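Local atomic coordinates of flap endonuclease 1 (Methanocaldococcus jannaschii, PDB entry 1A76), a protein that cuts 5' flaps from branched DNA and trims 5' ends during DNA replication and repair, using magnesium as its cofactor. Residues M29-Q34 with N187-K192; P46-K51 with V124-P129; D80-K85 with K130-C135. All coordinates share one frame; numbering follows the deposited sequence.

Interaction 1. Residues M29-Q34 with N187-K192; sequences MNALYQ and NLTTTK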
loop_
_atom_site.group_PDB
_atom_site.type_symbol
_atom_site.label_atom_id
_atom_site.label_comp_id
_atom_site.label_asym_id
_atom_site.label_seq_id
_atom_site.Cartn_x
_atom_site.Cartn_y
_atom_site.Cartn_z
ATOM N N MET A 29 -1.089 -3.757 0.182
ATOM C CA MET A 29 -0.427 -4.088 1.436
ATOM C C MET A 29 -0.672 -3.017 2.474
ATOM O O MET A 29 -0.834 -3.321 3.642
ATOM C CB MET A 29 1.069 -4.293 1.219
ATOM C CG MET A 29 1.358 -5.484 0.324
ATOM S SD MET A 29 0.880 -7.039 1.099
ATOM C CE MET A 29 -0.640 -7.334 0.270
ATOM N N ASN A 30 -0.707 -1.761 2.049
ATOM C CA ASN A 30 -0.953 -0.699 3.004
ATOM C C ASN A 30 -2.332 -0.888 3.608
ATOM O O ASN A 30 -2.525 -0.710 4.812
ATOM C CB ASN A 30 -0.884 0.682 2.345
ATOM C CG ASN A 30 -0.904 1.794 3.371
ATOM O OD1 ASN A 30 -1.951 2.348 3.672
ATOM N ND2 ASN A 30 0.255 2.095 3.947
ATOM N N ALA A 31 -3.288 -1.246 2.755
ATOM C CA ALA A 31 -4.666 -1.462 3.165
ATOM C C ALA A 31 -4.784 -2.632 4.139
ATOM O O ALA A 31 -5.455 -2.539 5.163
ATOM C CB ALA A 31 -5.545 -1.705 1.928
ATOM N N LEU A 32 -4.131 -3.736 3.801
ATOM C CA LEU A 32 -4.151 -4.930 4.637
ATOM C C LEU A 32 -3.605 -4.704 6.036
ATOM O O LEU A 32 -4.184 -5.175 7.008
ATOM C CB LEU A 32 -3.359 -6.051 3.958
ATOM C CG LEU A 32 -4.230 -7.027 3.147
ATOM C CD1 LEU A 32 -5.581 -6.411 2.792
ATOM C CD2 LEU A 32 -3.495 -7.425 1.906
ATOM N N TYR A 33 -2.467 -4.016 6.121
ATOM C CA TYR A 33 -1.852 -3.717 7.404
ATOM C C TYR A 33 -2.815 -2.825 8.186
ATOM O O TYR A 33 -3.013 -3.013 9.386
ATOM C CB TYR A 33 -0.512 -3.012 7.191
ATOM C CG TYR A 33 0.616 -3.932 6.771
ATOM C CD1 TYR A 33 1.075 -4.944 7.616
ATOM C CD2 TYR A 33 1.262 -3.759 5.542
ATOM C CE1 TYR A 33 2.159 -5.761 7.241
ATOM C CE2 TYR A 33 2.333 -4.562 5.161
ATOM C CZ TYR A 33 2.781 -5.558 6.011
ATOM O OH TYR A 33 3.847 -6.346 5.613
ATOM N N GLN A 34 -3.440 -1.879 7.490
ATOM C CA GLN A 34 -4.403 -0.966 8.104
ATOM C C GLN A 34 -5.587 -1.712 8.718
ATOM O O GLN A 34 -6.002 -1.400 9.829
ATOM C CB GLN A 34 -4.908 0.046 7.069
ATOM C CG GLN A 34 -5.724 1.181 7.657
ATOM C CD GLN A 34 -4.990 1.909 8.770
ATOM O OE1 GLN A 34 -3.871 2.398 8.578
ATOM N NE2 GLN A 34 -5.612 1.977 9.942
ATOM N N ASN A 187 -7.461 7.941 4.431
ATOM C CA ASN A 187 -8.630 7.711 5.283
ATOM C C ASN A 187 -9.877 7.132 4.647
ATOM O O ASN A 187 -10.995 7.551 4.968
ATOM C CB ASN A 187 -9.001 8.984 6.033
ATOM C CG ASN A 187 -7.855 9.502 6.851
ATOM O OD1 ASN A 187 -7.069 8.721 7.374
ATOM N ND2 ASN A 187 -7.739 10.814 6.954
ATOM N N LEU A 188 -9.688 6.176 3.744
ATOM C CA LEU A 188 -10.816 5.484 3.132
ATOM C C LEU A 188 -10.780 4.075 3.732
ATOM O O LEU A 188 -11.824 3.507 4.046
ATOM C CB LEU A 188 -10.688 5.420 1.599
ATOM C CG LEU A 188 -11.022 6.687 0.804
ATOM C CD1 LEU A 188 -10.919 6.406 -0.697
ATOM C CD2 LEU A 188 -12.440 7.176 1.146
ATOM N N THR A 189 -9.573 3.531 3.919
ATOM C CA THR A 189 -9.411 2.188 4.495
ATOM C C THR A 189 -9.623 2.187 6.015
ATOM O O THR A 189 -9.797 1.135 6.637
ATOM C CB THR A 189 -8.019 1.591 4.173
ATOM O OG1 THR A 189 -6.986 2.501 4.563
ATOM C CG2 THR A 189 -7.902 1.302 2.689
ATOM N N THR A 190 -9.591 3.381 6.591
ATOM C CA THR A 190 -9.825 3.617 8.013
ATOM C C THR A 190 -10.500 4.976 7.977
ATOM O O THR A 190 -9.955 5.929 7.418
ATOM C CB THR A 190 -8.537 3.747 8.836
ATOM O OG1 THR A 190 -7.424 4.026 7.975
ATOM C CG2 THR A 190 -8.295 2.481 9.607
ATOM N N THR A 191 -11.674 5.070 8.581
ATOM C CA THR A 191 -12.428 6.300 8.532
ATOM C C THR A 191 -12.508 7.124 9.813
ATOM O O THR A 191 -13.428 7.938 9.972
ATOM C CB THR A 191 -13.834 5.980 8.049
ATOM O OG1 THR A 191 -14.448 5.091 8.978
ATOM C CG2 THR A 191 -13.780 5.291 6.693
ATOM N N LYS A 192 -11.551 6.926 10.719
ATOM C CA LYS A 192 -11.532 7.678 11.971
ATOM C C LYS A 192 -11.615 9.166 11.649
ATOM O O LYS A 192 -12.325 9.925 12.313
ATOM C CB LYS A 192 -10.245 7.396 12.745
ATOM C CG LYS A 192 -10.028 8.312 13.936
ATOM C CD LYS A 192 -10.660 7.734 15.193
ATOM C CE LYS A 192 -9.817 8.031 16.421
ATOM N NZ LYS A 192 -9.604 6.809 17.235
HETATM O O HOH W 1 -4.646 1.888 3.386
#
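Ala31 and Gln34 of helix 28-38 meet Thr189 and Thr190. These threonines belong to the loop between strands 183-186 and 196-199 in the PIN-type nuclease fold, so the contact joins the N-domain to the I-domain. Asn30 reaches across through a water. The water donates to Asn30 OD1 at 2.7 Å and is also hydrogen-bonded to Thr189 OG1. The same OD1 accepts from the backbone N of Gln172, so two bonds grip it. One residue on, Ala31 CB packs against the methyl Thr189 CG2 at 3.9 Å. Gln34 makes the broadest contact. Its CG stands anti to the backbone N (chi1 -170°), and a bend at chi2 turns the chain toward Thr190. Gln34 CG also lies 3.6 Å from Thr189 OG1. The amide nitrogen sits too near the methyl of Thr190 in the model, so its exact place is doubtful. An alanine here would lack everything beyond CB and is likely to open a gap beside Thr190 OG1, with Ser38 left as a neighbour from this helix. On the hydroxyl side of Thr190, OG1 lies 3.3 Å from Gln34 CG.

Interaction 2. Residues P46-K51 with V124-P129; sequences PLRNRK and VSYLTP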
loop_
_atom_site.group_PDB
_atom_site.type_symbol
_atom_site.label_atom_id
_atom_site.label_comp_id
_atom_site.label_asym_id
_atom_site.label_seq_id
_atom_site.Cartn_x
_atom_site.Cartn_y
_atom_site.Cartn_z
ATOM N N PRO A 46 -7.209 -8.987 17.510
ATOM C CA PRO A 46 -7.576 -9.128 16.097
ATOM C C PRO A 46 -8.815 -9.985 15.901
ATOM O O PRO A 46 -9.160 -10.796 16.761
ATOM C CB PRO A 46 -6.342 -9.773 15.461
ATOM C CG PRO A 46 -5.599 -10.389 16.590
ATOM C CD PRO A 46 -5.870 -9.526 17.789
ATOM N N LEU A 47 -9.499 -9.787 14.781
ATOM C CA LEU A 47 -10.675 -10.588 14.468
ATOM C C LEU A 47 -10.175 -11.988 14.100
ATOM O O LEU A 47 -9.208 -12.121 13.352
ATOM C CB LEU A 47 -11.416 -9.993 13.265
ATOM C CG LEU A 47 -12.906 -9.713 13.430
ATOM C CD1 LEU A 47 -13.096 -8.681 14.534
ATOM C CD2 LEU A 47 -13.488 -9.195 12.111
ATOM N N ARG A 48 -10.826 -13.030 14.611
ATOM C CA ARG A 48 -10.411 -14.388 14.283
ATOM C C ARG A 48 -11.607 -15.315 14.108
ATOM O O ARG A 48 -12.679 -15.068 14.660
ATOM C CB ARG A 48 -9.508 -14.972 15.380
ATOM C CG ARG A 48 -8.511 -14.011 16.023
ATOM C CD ARG A 48 -7.715 -14.771 17.091
ATOM N NE ARG A 48 -6.537 -14.047 17.566
ATOM C CZ ARG A 48 -5.292 -14.313 17.184
ATOM N NH1 ARG A 48 -5.060 -15.288 16.311
ATOM N NH2 ARG A 48 -4.281 -13.600 17.673
ATOM N N ASN A 49 -11.421 -16.383 13.339
ATOM C CA ASN A 49 -12.480 -17.355 13.150
ATOM C C ASN A 49 -12.386 -18.388 14.283
ATOM O O ASN A 49 -11.530 -18.287 15.177
ATOM C CB ASN A 49 -12.381 -18.030 11.772
ATOM C CG ASN A 49 -11.035 -18.707 11.521
ATOM O OD1 ASN A 49 -10.625 -18.873 10.371
ATOM N ND2 ASN A 49 -10.347 -19.104 12.588
ATOM N N ARG A 50 -13.260 -19.380 14.245
ATOM C CA ARG A 50 -13.307 -20.401 15.285
ATOM C C ARG A 50 -12.092 -21.305 15.394
ATOM O O ARG A 50 -12.000 -22.093 16.329
ATOM C CB ARG A 50 -14.560 -21.246 15.104
ATOM C CG ARG A 50 -15.807 -20.410 15.090
ATOM C CD ARG A 50 -16.465 -20.378 16.435
ATOM N NE ARG A 50 -17.762 -21.035 16.363
ATOM C CZ ARG A 50 -18.847 -20.642 17.019
ATOM N NH1 ARG A 50 -18.804 -19.583 17.810
ATOM N NH2 ARG A 50 -19.975 -21.317 16.877
ATOM N N LYS A 51 -11.170 -21.192 14.444
ATOM C CA LYS A 51 -9.951 -21.991 14.450
ATOM C C LYS A 51 -8.801 -21.125 14.952
ATOM O O LYS A 51 -7.651 -21.553 14.980
ATOM C CB LYS A 51 -9.645 -22.499 13.042
ATOM C CG LYS A 51 -10.751 -23.347 12.449
ATOM C CD LYS A 51 -10.505 -24.828 12.697
ATOM C CE LYS A 51 -10.734 -25.192 14.157
ATOM N NZ LYS A 51 -9.567 -25.923 14.727
ATOM N N VAL A 124 7.221 -11.911 9.102
ATOM C CA VAL A 124 6.252 -11.475 8.111
ATOM C C VAL A 124 4.956 -11.068 8.819
ATOM O O VAL A 124 3.865 -11.258 8.268
ATOM C CB VAL A 124 5.958 -12.612 7.131
ATOM C CG1 VAL A 124 5.386 -13.858 7.814
ATOM C CG2 VAL A 124 4.942 -12.226 6.055
ATOM N N SER A 125 5.091 -10.520 10.036
ATOM C CA SER A 125 3.956 -10.074 10.864
ATOM C C SER A 125 2.720 -10.970 10.729
ATOM O O SER A 125 2.792 -12.069 10.170
ATOM C CB SER A 125 3.561 -8.643 10.493
ATOM O OG SER A 125 3.096 -8.590 9.157
ATOM N N TYR A 126 1.592 -10.499 11.253
ATOM C CA TYR A 126 0.349 -11.252 11.153
ATOM C C TYR A 126 -0.051 -11.320 9.674
ATOM O O TYR A 126 -0.813 -12.198 9.260
ATOM C CB TYR A 126 -0.758 -10.558 11.939
ATOM C CG TYR A 126 -0.855 -10.936 13.403
ATOM C CD1 TYR A 126 -0.389 -12.166 13.866
ATOM C CD2 TYR A 126 -1.448 -10.069 14.321
ATOM C CE1 TYR A 126 -0.514 -12.525 15.208
ATOM C CE2 TYR A 126 -1.576 -10.421 15.667
ATOM C CZ TYR A 126 -1.108 -11.647 16.099
ATOM O OH TYR A 126 -1.233 -12.003 17.429
ATOM N N LEU A 127 0.440 -10.365 8.887
ATOM C CA LEU A 127 0.148 -10.330 7.452
ATOM C C LEU A 127 1.093 -11.308 6.775
ATOM O O LEU A 127 2.187 -10.936 6.357
ATOM C CB LEU A 127 0.374 -8.926 6.877
ATOM C CG LEU A 127 -0.647 -8.349 5.886
ATOM C CD1 LEU A 127 0.049 -7.362 4.966
ATOM C CD2 LEU A 127 -1.313 -9.452 5.076
ATOM N N THR A 128 0.660 -12.559 6.679
ATOM C CA THR A 128 1.464 -13.612 6.073
ATOM C C THR A 128 1.193 -13.765 4.585
ATOM O O THR A 128 0.163 -13.338 4.088
ATOM C CB THR A 128 1.167 -14.979 6.707
ATOM O OG1 THR A 128 -0.225 -15.282 6.542
ATOM C CG2 THR A 128 1.513 -14.983 8.175
ATOM N N PRO A 129 2.134 -14.376 3.852
ATOM C CA PRO A 129 1.937 -14.574 2.409
ATOM C C PRO A 129 0.635 -15.324 2.124
ATOM O O PRO A 129 -0.072 -15.007 1.171
ATOM C CB PRO A 129 3.169 -15.370 1.989
ATOM C CG PRO A 129 4.219 -14.957 2.996
ATOM C CD PRO A 129 3.457 -14.851 4.296
#
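Tyr126 meets the loop 46-51 through two side chains, Pro46 and Arg48. The contact is small, and the backbones stay well apart: the nearest CA atoms, those of Pro46 and Tyr126, are 9.6 Å from each other. Side chains therefore bridge the distance. The Tyr126 CB points toward the other loop, and CG stands anti to the carbonyl carbon, beside the backbone N (chi1 -88°). This carries the ring toward Pro46 and Arg48. Its carbon CE2 touches Pro46 CG at 4.1 Å, an apolar contact that comes in obliquely. The two side chains cross at about a right angle.

Arg48 comes from further along the same loop. Its chain is extended from CG to NE, which carries the guanidinium out to the phenol end of Tyr126. Arg48 NH2 lies 3.4 Å from Tyr126 OH and 4.0 Å from Tyr126 CZ. The hydroxyl sits at the guanidinium edge, near its plane, while the planes of guanidinium and ring are 88° apart. The firmer partner of Arg48 is in its own loop, where NH1 bonds to the backbone O of Gly52.

Loop 124-129 brings the chain back from the long excursion after strand 74-79 to helix 129-142. It is built from local turns. Ser125 forms an ST turn: its OG accepts from Leu127 N at 3.2 Å, with an N-H...O angle of 145°. Leu127 is the centre of an inverse gamma turn, and its side chain packs on Leu32, Tyr33 and Leu36 of helix 28-38. Thr128 is the N-cap of helix 129-142, its OG1 accepting from Met131 N. Ile54, also of the N-domain, touches the Tyr126 side chain as well.

Interaction 3. Residues D80-K85 with K130-C135; sequences DGEPPK and KMVENC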
loop_
_atom_site.group_PDB
_atom_site.type_symbol
_atom_site.label_atom_id
_atom_site.label_comp_id
_atom_site.label_asym_id
_atom_site.label_seq_id
_atom_site.Cartn_x
_atom_site.Cartn_y
_atom_site.Cartn_z
ATOM N N ASP A 80 2.005 -6.192 -3.926
ATOM C CA ASP A 80 3.453 -6.124 -4.103
ATOM C C ASP A 80 4.005 -7.273 -4.931
ATOM O O ASP A 80 5.010 -7.122 -5.631
ATOM C CB ASP A 80 4.162 -6.153 -2.738
ATOM C CG ASP A 80 4.139 -4.814 -2.026
ATOM O OD1 ASP A 80 3.796 -3.802 -2.651
ATOM O OD2 ASP A 80 4.470 -4.771 -0.826
ATOM N N GLY A 81 3.346 -8.423 -4.869
ATOM C CA GLY A 81 3.874 -9.575 -5.578
ATOM C C GLY A 81 5.053 -9.967 -4.705
ATOM O O GLY A 81 6.217 -9.803 -5.071
ATOM N N GLU A 82 4.714 -10.459 -3.518
ATOM C CA GLU A 82 5.658 -10.867 -2.481
ATOM C C GLU A 82 6.733 -11.899 -2.841
ATOM O O GLU A 82 7.892 -11.745 -2.455
ATOM C CB GLU A 82 4.865 -11.369 -1.270
ATOM C CG GLU A 82 3.382 -10.980 -1.292
ATOM C CD GLU A 82 2.593 -11.707 -2.374
ATOM O OE1 GLU A 82 2.519 -12.958 -2.324
ATOM O OE2 GLU A 82 2.047 -11.024 -3.271
ATOM N N PRO A 83 6.365 -12.972 -3.562
ATOM C CA PRO A 83 7.352 -13.994 -3.935
ATOM C C PRO A 83 8.760 -13.448 -4.197
ATOM O O PRO A 83 8.927 -12.338 -4.729
ATOM C CB PRO A 83 6.731 -14.645 -5.168
ATOM C CG PRO A 83 5.252 -14.557 -4.908
ATOM C CD PRO A 83 5.021 -13.301 -4.075
ATOM N N PRO A 84 9.792 -14.243 -3.840
ATOM C CA PRO A 84 11.217 -13.945 -3.981
ATOM C C PRO A 84 11.557 -12.844 -4.976
ATOM O O PRO A 84 11.501 -11.663 -4.623
ATOM C CB PRO A 84 11.816 -15.299 -4.341
ATOM C CG PRO A 84 10.927 -16.291 -3.575
ATOM C CD PRO A 84 9.596 -15.597 -3.289
ATOM N N LYS A 85 11.913 -13.208 -6.207
ATOM C CA LYS A 85 12.240 -12.189 -7.204
ATOM C C LYS A 85 11.238 -11.040 -7.066
ATOM O O LYS A 85 10.051 -11.265 -6.795
ATOM C CB LYS A 85 12.175 -12.768 -8.623
ATOM C CG LYS A 85 12.930 -11.937 -9.662
ATOM C CD LYS A 85 12.008 -11.418 -10.769
ATOM C CE LYS A 85 12.815 -10.872 -11.945
ATOM N NZ LYS A 85 12.140 -11.068 -13.267
ATOM N N LYS A 130 0.325 -16.314 2.959
ATOM C CA LYS A 130 -0.897 -17.097 2.799
ATOM C C LYS A 130 -2.141 -16.225 2.981
ATOM O O LYS A 130 -3.130 -16.386 2.267
ATOM C CB LYS A 130 -0.944 -18.237 3.813
ATOM C CG LYS A 130 -2.327 -18.873 3.971
ATOM C CD LYS A 130 -2.823 -19.429 2.632
ATOM C CE LYS A 130 -4.090 -20.263 2.789
ATOM N NZ LYS A 130 -4.197 -21.308 1.733
ATOM N N MET A 131 -2.093 -15.324 3.955
ATOM C CA MET A 131 -3.213 -14.425 4.221
ATOM C C MET A 131 -3.379 -13.470 3.051
ATOM O O MET A 131 -4.498 -13.156 2.647
ATOM C CB MET A 131 -2.978 -13.628 5.499
ATOM C CG MET A 131 -4.167 -12.762 5.887
ATOM S SD MET A 131 -3.880 -11.724 7.327
ATOM C CE MET A 131 -3.778 -12.958 8.651
ATOM N N VAL A 132 -2.248 -13.016 2.518
ATOM C CA VAL A 132 -2.227 -12.122 1.367
ATOM C C VAL A 132 -2.802 -12.866 0.161
ATOM O O VAL A 132 -3.565 -12.310 -0.621
ATOM C CB VAL A 132 -0.777 -11.675 1.018
ATOM C CG1 VAL A 132 -0.783 -10.849 -0.266
ATOM C CG2 VAL A 132 -0.181 -10.876 2.175
ATOM N N GLU A 133 -2.418 -14.127 0.002
ATOM C CA GLU A 133 -2.924 -14.913 -1.119
ATOM C C GLU A 133 -4.447 -15.111 -0.964
ATOM O O GLU A 133 -5.181 -15.063 -1.947
ATOM C CB GLU A 133 -2.199 -16.260 -1.190
ATOM C CG GLU A 133 -0.808 -16.248 -1.885
ATOM C CD GLU A 133 -0.138 -14.872 -1.975
ATOM O OE1 GLU A 133 -0.417 -14.122 -2.935
ATOM O OE2 GLU A 133 0.687 -14.541 -1.092
ATOM N N ASN A 134 -4.903 -15.315 0.270
ATOM C CA ASN A 134 -6.325 -15.497 0.588
ATOM C C ASN A 134 -7.133 -14.230 0.260
ATOM O O ASN A 134 -8.294 -14.301 -0.146
ATOM C CB ASN A 134 -6.494 -15.833 2.072
ATOM C CG ASN A 134 -6.304 -17.317 2.373
ATOM O OD1 ASN A 134 -6.236 -17.726 3.541
ATOM N ND2 ASN A 134 -6.224 -18.126 1.332
ATOM N N CYS A 135 -6.509 -13.071 0.441
ATOM C CA CYS A 135 -7.159 -11.802 0.147
ATOM C C CYS A 135 -7.345 -11.654 -1.364
ATOM O O CYS A 135 -8.367 -11.160 -1.828
ATOM C CB CYS A 135 -6.315 -10.646 0.686
ATOM S SG CYS A 135 -6.477 -10.429 2.477
#
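The loop that leaves strand 74-79 starts with Asp80, a predicted magnesium ligand of the nuclease site, and two residues later Glu82 meets Val132 and Glu133 on helix 129-142. The contact ties this N-domain loop to an I-domain helix near the active site. The side chain of Glu82 is about 10 Å from a bound manganese ion. Its chain is bent at chi2 (69°), and its carboxylate lies by the helix. Glu82 CD touches the methyl Val132 CG1 at 4.1 Å. That methyl stands anti to its own backbone N (chi1 175°), on the side facing the loop. Glu133 approaches Glu82 from the opposite direction, and the two carboxylate planes are only 20° apart. Glu82 OE1 and Glu133 OE2 are 2.7 Å from each other. Two acid oxygens this close suggest that one group probably holds a proton. Lys136, about one turn further along the helix, should ease the crowding of charge, since it forms salt bridges with both acids. It takes OE2 of Glu82 and OE1 of Glu133. Each carboxylate thus gives one oxygen to the lysine, while Glu82 OE1 lies 3.2 Å from Glu133 OE1.

From the N terminus, the first contact segment met is on helix 28-38, which opens interaction 1. The loop 46-51 then opens interaction 2, and 80-85 opens interaction 3. After the long excursion, 124-129 closes interaction 2 and the adjoining 130-135 closes interaction 3. These two cross, because their segments alternate. Residues 187-192 close interaction 1 last, so its loop encloses the other two. Helix 28-38 carries one side of interaction 1 and also touches the others: Met29 packs on Leu127, Asp80 and Val132. Leu127 also meets Val132, joining interactions 2 and 3. Each contact ties an N-domain segment to an I-domain one; interactions 1 and 3 lie nearer the metal site than interaction 2.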